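Local atomic coordinates of AlyGC (Glaciecola chathamensis, PDB entry 5GKD), a protein that probably cleaves alginate by beta-elimination, as a calcium-binding lyase of polysaccharide lyase family 6 from a marine bacterium. Residues G147-V152 against G172-L177; V257-G262 against G635-M640; N274-G279 against G396-E401; T281-G286 against E689-V694. One frame throughout, in Å; residues are numbered along the deposited sequence.

Interaction 1. Residues G147-V152 against G172-L177; sequences GVTMAV and GPRPIL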
# COMPACT_ATOMS: atom_id res chain seq x y z
N GLY A 147 -6.67 11.11 14.07
CA GLY A 147 -7.83 11.19 14.94
C GLY A 147 -7.38 11.80 16.25
O GLY A 147 -6.35 11.44 16.82
N VAL A 148 -8.17 12.76 16.72
CA VAL A 148 -7.90 13.41 17.99
C VAL A 148 -7.84 12.35 19.10
O VAL A 148 -8.49 11.29 19.01
CB VAL A 148 -8.97 14.49 18.25
CG1 VAL A 148 -10.31 13.86 18.46
CG2 VAL A 148 -8.59 15.39 19.46
N THR A 149 -7.00 12.58 20.10
CA THR A 149 -6.97 11.65 21.22
C THR A 149 -8.27 11.72 22.01
O THR A 149 -8.88 10.69 22.32
CB THR A 149 -5.76 11.93 22.12
OG1 THR A 149 -4.57 11.89 21.32
CG2 THR A 149 -5.63 10.88 23.24
N MET A 150 -8.73 12.92 22.30
CA MET A 150 -9.94 13.12 23.09
C MET A 150 -10.73 14.29 22.54
O MET A 150 -10.17 15.34 22.24
CB MET A 150 -9.61 13.40 24.55
CG MET A 150 -10.84 13.69 25.37
SD MET A 150 -10.45 13.80 27.11
CE MET A 150 -12.09 13.85 27.81
N ALA A 151 -12.05 14.11 22.43
CA ALA A 151 -12.92 15.16 21.94
C ALA A 151 -14.20 15.21 22.76
O ALA A 151 -14.63 14.22 23.36
CB ALA A 151 -13.23 14.96 20.45
N VAL A 152 -14.80 16.39 22.81
CA VAL A 152 -16.15 16.61 23.31
C VAL A 152 -17.04 16.85 22.09
O VAL A 152 -16.77 17.77 21.32
CB VAL A 152 -16.21 17.83 24.25
CG1 VAL A 152 -17.65 18.23 24.50
CG2 VAL A 152 -15.49 17.55 25.55
N GLY A 172 0.21 12.05 27.88
CA GLY A 172 1.58 11.72 27.62
C GLY A 172 1.96 11.90 26.17
O GLY A 172 1.17 12.31 25.33
N PRO A 173 3.21 11.57 25.87
CA PRO A 173 3.77 11.81 24.53
C PRO A 173 2.90 11.27 23.39
O PRO A 173 2.45 10.13 23.41
CB PRO A 173 5.12 11.09 24.60
CG PRO A 173 5.54 11.24 26.06
CD PRO A 173 4.24 11.16 26.85
N ARG A 174 2.68 12.12 22.40
CA ARG A 174 1.99 11.75 21.17
C ARG A 174 2.92 12.13 20.03
O ARG A 174 3.20 13.32 19.85
CB ARG A 174 0.64 12.44 21.00
CG ARG A 174 0.10 12.15 19.61
CD ARG A 174 -1.35 12.48 19.40
NE ARG A 174 -1.72 12.06 18.05
CZ ARG A 174 -2.96 11.93 17.61
NH1 ARG A 174 -3.99 12.20 18.40
NH2 ARG A 174 -3.16 11.53 16.36
N PRO A 175 3.39 11.18 19.24
CA PRO A 175 4.36 11.52 18.20
C PRO A 175 3.69 12.26 17.05
O PRO A 175 2.46 12.32 16.93
CB PRO A 175 4.93 10.17 17.76
CG PRO A 175 3.82 9.18 18.09
CD PRO A 175 3.08 9.75 19.29
N ILE A 176 4.54 12.86 16.21
CA ILE A 176 4.08 13.56 15.02
C ILE A 176 3.23 12.63 14.17
O ILE A 176 3.60 11.47 13.92
CB ILE A 176 5.28 14.10 14.24
CG1 ILE A 176 6.05 15.12 15.08
CG2 ILE A 176 4.86 14.67 12.90
CD1 ILE A 176 7.46 15.42 14.56
N LEU A 177 2.09 13.13 13.70
CA LEU A 177 1.22 12.33 12.85
C LEU A 177 1.71 12.34 11.41
O LEU A 177 1.75 11.30 10.76
CB LEU A 177 -0.20 12.87 12.92
CG LEU A 177 -1.43 12.03 12.57
CD1 LEU A 177 -2.50 12.87 11.88
CD2 LEU A 177 -1.15 10.76 11.83
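Arg174 reaches across to the backbone of Gly147 and the hydroxyl of Thr149, and nearly everything in this contact passes through its guanidinium group. The charged-to-neutral hydrogen bonds come first. NH1 and NH2 approach the carbonyl oxygen end-on as a pair: Arg174 NH1 lies 2.9 Å from Gly147 O and Arg174 NH2 lies 3.2 Å from the same atom, which sits only 5° out of the guanidinium plane. NH2 stands above the carbonyl plane, whereas NH1 is merely tilted from it. A third bond links Arg174 NH1 to Thr149 OG1 at 3.0 Å, this time with the hydroxyl oxygen tilted from the guanidinium plane. Chain shape accounts for the reach: CG of Arg174 is anti to the backbone N (chi1 172°) and the chain stays extended to NE. Little else touches; Arg174 CD passes Thr149 OG1 at 3.8 Å, a van der Waals approach. Three bonds to two oxygens would resist rotation of the buried guanidinium. Lys143 also donates to Gly147 O, so that two cationic side chains converge on that carbonyl oxygen and would probably polarise it. In the fold, the contact pins the loop following strand 170-171 to the entry of strand 150-152, which lies between strands 124-128 and 185-188 of the parallel beta-helix.

Interaction 2. Residues V257-G262 against G635-M640; sequences VDHTGG and GPHVVM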
# COMPACT_ATOMS: atom_id res chain seq x y z
N VAL A 257 12.81 23.63 22.70
CA VAL A 257 12.61 22.55 21.73
C VAL A 257 11.95 23.10 20.46
O VAL A 257 11.13 24.03 20.51
CB VAL A 257 11.77 21.42 22.37
CG1 VAL A 257 11.34 20.39 21.34
CG2 VAL A 257 12.58 20.75 23.48
N ASP A 258 12.32 22.51 19.32
CA ASP A 258 11.90 22.99 18.01
C ASP A 258 10.38 22.97 17.88
O ASP A 258 9.73 22.01 18.27
CB ASP A 258 12.52 22.13 16.90
CG ASP A 258 12.60 22.85 15.54
OD1 ASP A 258 12.75 24.10 15.56
OD2 ASP A 258 12.51 22.20 14.46
N HIS A 259 9.84 24.04 17.31
CA HIS A 259 8.42 24.11 16.97
C HIS A 259 7.49 24.01 18.20
O HIS A 259 6.37 23.51 18.09
CB HIS A 259 8.06 23.04 15.94
CG HIS A 259 8.56 23.34 14.56
ND1 HIS A 259 8.17 24.45 13.86
CD2 HIS A 259 9.41 22.67 13.76
CE1 HIS A 259 8.76 24.46 12.68
NE2 HIS A 259 9.52 23.38 12.59
N THR A 260 7.90 24.50 19.36
CA THR A 260 7.00 24.61 20.51
C THR A 260 6.21 25.93 20.47
O THR A 260 6.81 27.01 20.38
CB THR A 260 7.78 24.51 21.82
OG1 THR A 260 8.94 25.35 21.76
CG2 THR A 260 8.21 23.10 22.10
N GLY A 261 4.88 25.86 20.53
CA GLY A 261 4.00 27.04 20.71
C GLY A 261 3.43 27.09 22.14
O GLY A 261 3.79 26.25 22.93
N GLY A 262 2.54 27.99 22.53
CA GLY A 262 1.85 28.94 21.74
C GLY A 262 0.40 29.00 22.20
O GLY A 262 -0.23 27.97 22.43
N GLY A 635 6.46 20.29 8.56
CA GLY A 635 7.39 19.65 7.67
C GLY A 635 6.79 19.37 6.32
O GLY A 635 5.62 19.66 6.09
N PRO A 636 7.58 18.81 5.41
CA PRO A 636 9.00 18.46 5.52
C PRO A 636 9.99 19.63 5.64
O PRO A 636 9.74 20.71 5.16
CB PRO A 636 9.27 17.71 4.21
CG PRO A 636 7.94 17.20 3.78
CD PRO A 636 6.99 18.29 4.16
N HIS A 637 11.09 19.37 6.34
CA HIS A 637 12.26 20.24 6.32
C HIS A 637 13.33 19.51 5.51
O HIS A 637 13.69 18.38 5.84
CB HIS A 637 12.81 20.51 7.72
CG HIS A 637 11.80 20.96 8.73
ND1 HIS A 637 10.84 20.12 9.24
CD2 HIS A 637 11.66 22.15 9.37
CE1 HIS A 637 10.12 20.79 10.13
NE2 HIS A 637 10.60 22.02 10.23
N VAL A 638 13.81 20.13 4.44
CA VAL A 638 14.82 19.54 3.57
C VAL A 638 16.07 20.42 3.63
O VAL A 638 16.04 21.58 3.22
CB VAL A 638 14.31 19.40 2.13
CG1 VAL A 638 15.37 18.79 1.26
CG2 VAL A 638 13.07 18.55 2.12
N VAL A 639 17.16 19.86 4.15
CA VAL A 639 18.38 20.60 4.42
C VAL A 639 19.52 19.85 3.77
O VAL A 639 19.78 18.70 4.13
CB VAL A 639 18.63 20.77 5.93
CG1 VAL A 639 20.01 21.35 6.18
CG2 VAL A 639 17.56 21.62 6.57
N MET A 640 20.20 20.47 2.81
CA MET A 640 21.30 19.83 2.10
C MET A 640 22.47 20.79 1.95
O MET A 640 22.35 21.80 1.26
CB MET A 640 20.84 19.32 0.74
CG MET A 640 19.77 18.28 0.83
SD MET A 640 19.55 17.33 -0.66
CE MET A 640 18.18 16.26 -0.15
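His259 and His637 meet through their ring nitrogens, and this one point is the tight part of the contact. His259 NE2 and His637 NE2 are 2.9 Å apart, each near the plane of the other ring, with an angle of 155° at the hydrogen. The side chains come from opposite directions and touch rim to rim, their planes turned 53° apart and their centroids separated by 5.1 Å, so neither ring lies over the other. Both residues are buried: Phe634 stacks with His259, Tyr606 with His637. The His259 ring is carried by a type II turn from Val257 to Thr260, closed by Thr260 OG1 bonding to Val257 O at 2.8 Å; His259 has the positive phi (62°) of that turn's third position. Away from this point the contact is loose. Exposed Asp258 approaches without bonding, its OD2 4.6 Å from His637 NE2, and instead bonds to Tyr606 OH. The backbones stay well apart, and the two side chains connect a loop of the N-terminal beta-helix to strand 637-641 of the C-terminal one. A bond between two NE2 atoms needs a proton on one and a lone pair on the other, so the imidazoles probably cannot both be fully protonated while it lasts; His637 ND1 is separately engaged by the carbonyl of Glu605, which helps fix that ring's turn.

Interaction 3. Residues N274-G279 against G396-E401; sequences NNYLEG and GLLYPE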
# COMPACT_ATOMS: atom_id res chain seq x y z
N ASN A 274 -3.26 35.94 32.24
CA ASN A 274 -2.49 35.28 33.30
C ASN A 274 -1.86 33.96 32.84
O ASN A 274 -1.74 33.03 33.63
CB ASN A 274 -3.37 35.06 34.54
CG ASN A 274 -2.55 35.01 35.79
OD1 ASN A 274 -1.61 35.77 35.94
ND2 ASN A 274 -2.86 34.07 36.69
N ASN A 275 -1.43 33.87 31.59
CA ASN A 275 -0.71 32.70 31.10
C ASN A 275 0.79 32.95 31.07
O ASN A 275 1.26 34.05 30.74
CB ASN A 275 -1.19 32.31 29.70
CG ASN A 275 -2.67 32.03 29.65
OD1 ASN A 275 -3.13 30.97 30.11
ND2 ASN A 275 -3.43 32.96 29.09
N TYR A 276 1.56 31.90 31.34
CA TYR A 276 3.01 31.95 31.41
C TYR A 276 3.61 31.11 30.29
O TYR A 276 3.29 29.92 30.17
CB TYR A 276 3.50 31.46 32.78
CG TYR A 276 4.99 31.46 32.95
CD1 TYR A 276 5.77 30.39 32.50
CD2 TYR A 276 5.63 32.52 33.56
CE1 TYR A 276 7.13 30.39 32.67
CE2 TYR A 276 6.98 32.54 33.73
CZ TYR A 276 7.73 31.48 33.29
OH TYR A 276 9.08 31.50 33.49
N LEU A 277 4.49 31.72 29.50
CA LEU A 277 5.04 31.14 28.28
C LEU A 277 6.56 31.32 28.26
O LEU A 277 7.05 32.45 28.34
CB LEU A 277 4.41 31.79 27.03
CG LEU A 277 2.90 31.68 26.80
CD1 LEU A 277 2.11 32.67 27.61
CD2 LEU A 277 2.55 31.84 25.33
N GLU A 278 7.29 30.22 28.17
CA GLU A 278 8.74 30.25 28.28
C GLU A 278 9.37 29.31 27.27
O GLU A 278 8.96 28.16 27.13
CB GLU A 278 9.22 29.85 29.69
CG GLU A 278 10.72 29.88 29.85
CD GLU A 278 11.18 29.50 31.25
OE1 GLU A 278 10.33 29.40 32.16
OE2 GLU A 278 12.39 29.29 31.44
N GLY A 279 10.41 29.80 26.60
CA GLY A 279 11.28 28.99 25.77
C GLY A 279 10.59 28.38 24.58
O GLY A 279 10.87 27.22 24.22
N GLY A 396 8.33 27.42 40.25
CA GLY A 396 8.99 27.14 38.99
C GLY A 396 8.90 28.22 37.93
O GLY A 396 9.40 28.00 36.82
N LEU A 397 8.31 29.37 38.22
CA LEU A 397 8.11 30.40 37.21
C LEU A 397 9.00 31.61 37.44
O LEU A 397 9.31 31.97 38.58
CB LEU A 397 6.65 30.84 37.17
CG LEU A 397 5.58 29.76 37.01
CD1 LEU A 397 4.21 30.41 36.97
CD2 LEU A 397 5.82 28.93 35.76
N LEU A 398 9.38 32.26 36.34
CA LEU A 398 10.21 33.46 36.37
C LEU A 398 9.38 34.71 36.62
O LEU A 398 8.32 34.90 36.02
CB LEU A 398 10.97 33.61 35.06
CG LEU A 398 12.07 32.59 34.77
CD1 LEU A 398 12.53 32.71 33.33
CD2 LEU A 398 13.22 32.80 35.73
N TYR A 399 9.88 35.57 37.50
CA TYR A 399 9.28 36.86 37.82
C TYR A 399 10.34 37.95 37.85
O TYR A 399 11.49 37.70 38.21
CB TYR A 399 8.57 36.82 39.17
CG TYR A 399 7.37 35.91 39.19
CD1 TYR A 399 7.50 34.56 39.49
CD2 TYR A 399 6.10 36.41 38.93
CE1 TYR A 399 6.40 33.72 39.51
CE2 TYR A 399 5.01 35.58 38.94
CZ TYR A 399 5.15 34.24 39.23
OH TYR A 399 4.04 33.44 39.24
N PRO A 400 9.98 39.18 37.47
CA PRO A 400 10.88 40.32 37.70
C PRO A 400 11.30 40.38 39.17
O PRO A 400 10.50 40.15 40.07
CB PRO A 400 10.03 41.53 37.33
CG PRO A 400 8.92 41.01 36.47
CD PRO A 400 8.66 39.61 36.97
N GLU A 401 12.58 40.69 39.39
CA GLU A 401 13.06 40.93 40.75
C GLU A 401 12.29 42.06 41.42
O GLU A 401 11.99 42.00 42.61
CB GLU A 401 14.55 41.26 40.76
CG GLU A 401 15.43 40.16 40.22
CD GLU A 401 16.84 40.18 40.74
OE1 GLU A 401 17.41 41.27 40.93
OE2 GLU A 401 17.41 39.08 40.92
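Tyr276 meets Leu397 and Leu398 with different parts of its side chain, ring face for one and hydroxyl for the other. The apolar part is a CH-pi contact: Leu397 CD2 sits over one ring face, 3.7 Å from the centroid of Tyr276 and 17° off the ring normal, displaced toward the CD1 side. The hydrogen bonds gather at the phenol oxygen. Leu398 N donates to Tyr276 OH over 3.0 Å in a fairly straight bond (160°), while Tyr276 OH in turn donates a hydrogen bond to Glu278 OE1 at 2.8 Å, meeting that oxygen from above the carboxylate plane. With CG anti to the backbone N (chi1 179°), the ring is carried out from its strand to reach both partners. Leu398 then lays its CD1 against the carboxylate, 3.9 Å from Glu278 OE2, and Arg392 pairs with that same oxygen in a salt bridge. A phenylalanine here would keep the ring under Leu397 but would probably leave Leu398 N without its acceptor and the Glu278 carboxylate less firmly placed. Such contacts join strand 271-278, one strand in a coil of the right-handed parallel beta-helix of this clan, to strand 398-400 of a two-stranded antiparallel hairpin packed on its outside.

Interaction 4. Residues T281-G286 against E689-V694; sequences TGYRFG and EPKTWV
Arg284 and Glu689 form the salt bridge at the centre of this contact. Arg284 NE points at Glu689 OE1 over 2.8 Å, almost perfectly straight at 175°, and the oxygen lies in the guanidinium plane, using its anti lone pair. The two flat groups are nevertheless steeply turned, at 72° to one another, which suits a single-nitrogen grip. Close by, the ammonium end of Lys691 passes Tyr283 obliquely, with Lys691 NZ 3.7 Å from Tyr283 CE1. Further out lie the groups that position these. The Arg284 chain is extended from CG to NE, and the ring of Phe285 lies beside one guanidinium face, its CE1 4.0 Å above that plane, while Glu689 N is over the opposite face. Arg284 NH2 makes a second salt bridge, to Glu631, and Tyr283 meets the ring of His259. A methionine in place of Arg284 would probably leave both Glu689 and Glu631 without their positive mate, weakening the tie between the loop and the start of strand 691-700. Two carboxylates around one guanidinium would probably help to balance the positive charge gathered here by Arg284, Arg332 and, more distantly, Lys691, consistent with a partly solvent-exposed salt-bridge link between the two beta-helices.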
# COMPACT_ATOMS: atom_id res chain seq x y z
N THR A 281 9.77 28.19 20.61
CA THR A 281 10.53 28.49 19.41
C THR A 281 9.70 28.52 18.15
O THR A 281 10.25 28.76 17.08
CB THR A 281 11.66 27.46 19.23
OG1 THR A 281 11.07 26.21 18.89
CG2 THR A 281 12.42 27.29 20.50
N GLY A 282 8.40 28.28 18.23
CA GLY A 282 7.63 28.13 17.01
C GLY A 282 7.35 29.44 16.33
O GLY A 282 7.55 30.52 16.89
N TYR A 283 6.84 29.35 15.10
CA TYR A 283 6.53 30.53 14.30
C TYR A 283 5.26 30.27 13.50
O TYR A 283 4.72 29.17 13.49
CB TYR A 283 7.70 30.91 13.38
CG TYR A 283 8.17 29.81 12.45
CD1 TYR A 283 7.57 29.61 11.22
CD2 TYR A 283 9.23 28.98 12.81
CE1 TYR A 283 8.00 28.60 10.38
CE2 TYR A 283 9.66 27.98 11.98
CZ TYR A 283 9.05 27.80 10.76
OH TYR A 283 9.49 26.80 9.93
N ARG A 284 4.80 31.31 12.82
CA ARG A 284 3.56 31.32 12.03
C ARG A 284 2.44 30.83 12.94
O ARG A 284 2.28 31.36 14.05
CB ARG A 284 3.73 30.55 10.73
CG ARG A 284 2.63 30.86 9.73
CD ARG A 284 3.01 30.51 8.29
NE ARG A 284 2.03 31.07 7.36
CZ ARG A 284 0.92 30.45 6.96
NH1 ARG A 284 0.64 29.23 7.40
NH2 ARG A 284 0.10 31.05 6.12
N PHE A 285 1.65 29.83 12.54
CA PHE A 285 0.56 29.38 13.39
C PHE A 285 1.05 28.65 14.65
O PHE A 285 0.27 28.48 15.58
CB PHE A 285 -0.39 28.47 12.59
CG PHE A 285 -1.05 29.15 11.41
CD1 PHE A 285 -0.95 30.52 11.22
CD2 PHE A 285 -1.80 28.40 10.51
CE1 PHE A 285 -1.56 31.13 10.14
CE2 PHE A 285 -2.41 28.98 9.43
CZ PHE A 285 -2.30 30.36 9.24
N GLY A 286 2.32 28.24 14.70
CA GLY A 286 2.87 27.65 15.90
C GLY A 286 3.66 28.60 16.78
O GLY A 286 4.49 28.16 17.59
N GLU A 689 3.27 29.80 3.40
CA GLU A 689 4.43 30.68 3.34
C GLU A 689 5.74 29.91 3.62
O GLU A 689 6.44 30.21 4.58
CB GLU A 689 4.27 31.85 4.30
CG GLU A 689 3.00 32.69 4.03
CD GLU A 689 2.77 33.81 5.04
OE1 GLU A 689 2.50 33.53 6.22
OE2 GLU A 689 2.83 34.98 4.65
N PRO A 690 6.07 28.91 2.80
CA PRO A 690 7.30 28.16 3.04
C PRO A 690 8.52 29.05 2.88
O PRO A 690 8.51 30.06 2.18
CB PRO A 690 7.27 27.08 1.96
CG PRO A 690 6.47 27.67 0.87
CD PRO A 690 5.43 28.53 1.54
N LYS A 691 9.61 28.62 3.52
CA LYS A 691 10.87 29.36 3.57
C LYS A 691 11.94 28.55 2.83
O LYS A 691 12.22 27.41 3.20
CB LYS A 691 11.28 29.61 5.02
CG LYS A 691 10.21 30.30 5.85
CD LYS A 691 10.58 30.36 7.33
CE LYS A 691 9.80 31.47 8.04
NZ LYS A 691 8.32 31.36 7.88
N THR A 692 12.54 29.17 1.81
CA THR A 692 13.53 28.53 0.96
C THR A 692 14.78 29.40 0.86
O THR A 692 14.68 30.60 0.60
CB THR A 692 12.96 28.30 -0.44
OG1 THR A 692 11.81 27.46 -0.36
CG2 THR A 692 13.99 27.64 -1.34
N TRP A 693 15.95 28.78 1.06
CA TRP A 693 17.25 29.45 0.94
C TRP A 693 18.20 28.56 0.14
O TRP A 693 18.56 27.47 0.59
CB TRP A 693 17.88 29.74 2.30
CG TRP A 693 17.26 30.87 2.98
CD1 TRP A 693 17.45 32.20 2.71
CD2 TRP A 693 16.33 30.80 4.05
NE1 TRP A 693 16.69 32.96 3.55
CE2 TRP A 693 15.99 32.13 4.39
CE3 TRP A 693 15.75 29.75 4.77
CZ2 TRP A 693 15.09 32.43 5.41
CZ3 TRP A 693 14.86 30.05 5.78
CH2 TRP A 693 14.54 31.38 6.09
N VAL A 694 18.60 29.03 -1.04
CA VAL A 694 19.51 28.30 -1.91
C VAL A 694 20.66 29.25 -2.22
O VAL A 694 20.57 30.08 -3.12
CB VAL A 694 18.83 27.83 -3.20
CG1 VAL A 694 19.84 27.10 -4.08
CG2 VAL A 694 17.65 26.93 -2.88

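Overall arrangement
Two parallel beta-helices make up this chain, and the four interactions divide between holding one together and joining both. Interactions 1 and 3, their centres 27 Å apart, lie within the N-terminal helix: the first fastens a loop near the calcium site, the second a peripheral hairpin. Interactions 2 and 4 bridge to the C-terminal helix, with centres only 8 Å apart; successive loops, 257-262 and 281-286, are linked by Thr260 O to Gly282 N (3.0 Å) and reach strands 637-641 and 691-700. Along the sequence interaction 1 closes first, interaction 3 nests inside interaction 2, and interaction 4 crosses both. Residues remote in sequence thereby probably help to hold the two beta-helices side by side.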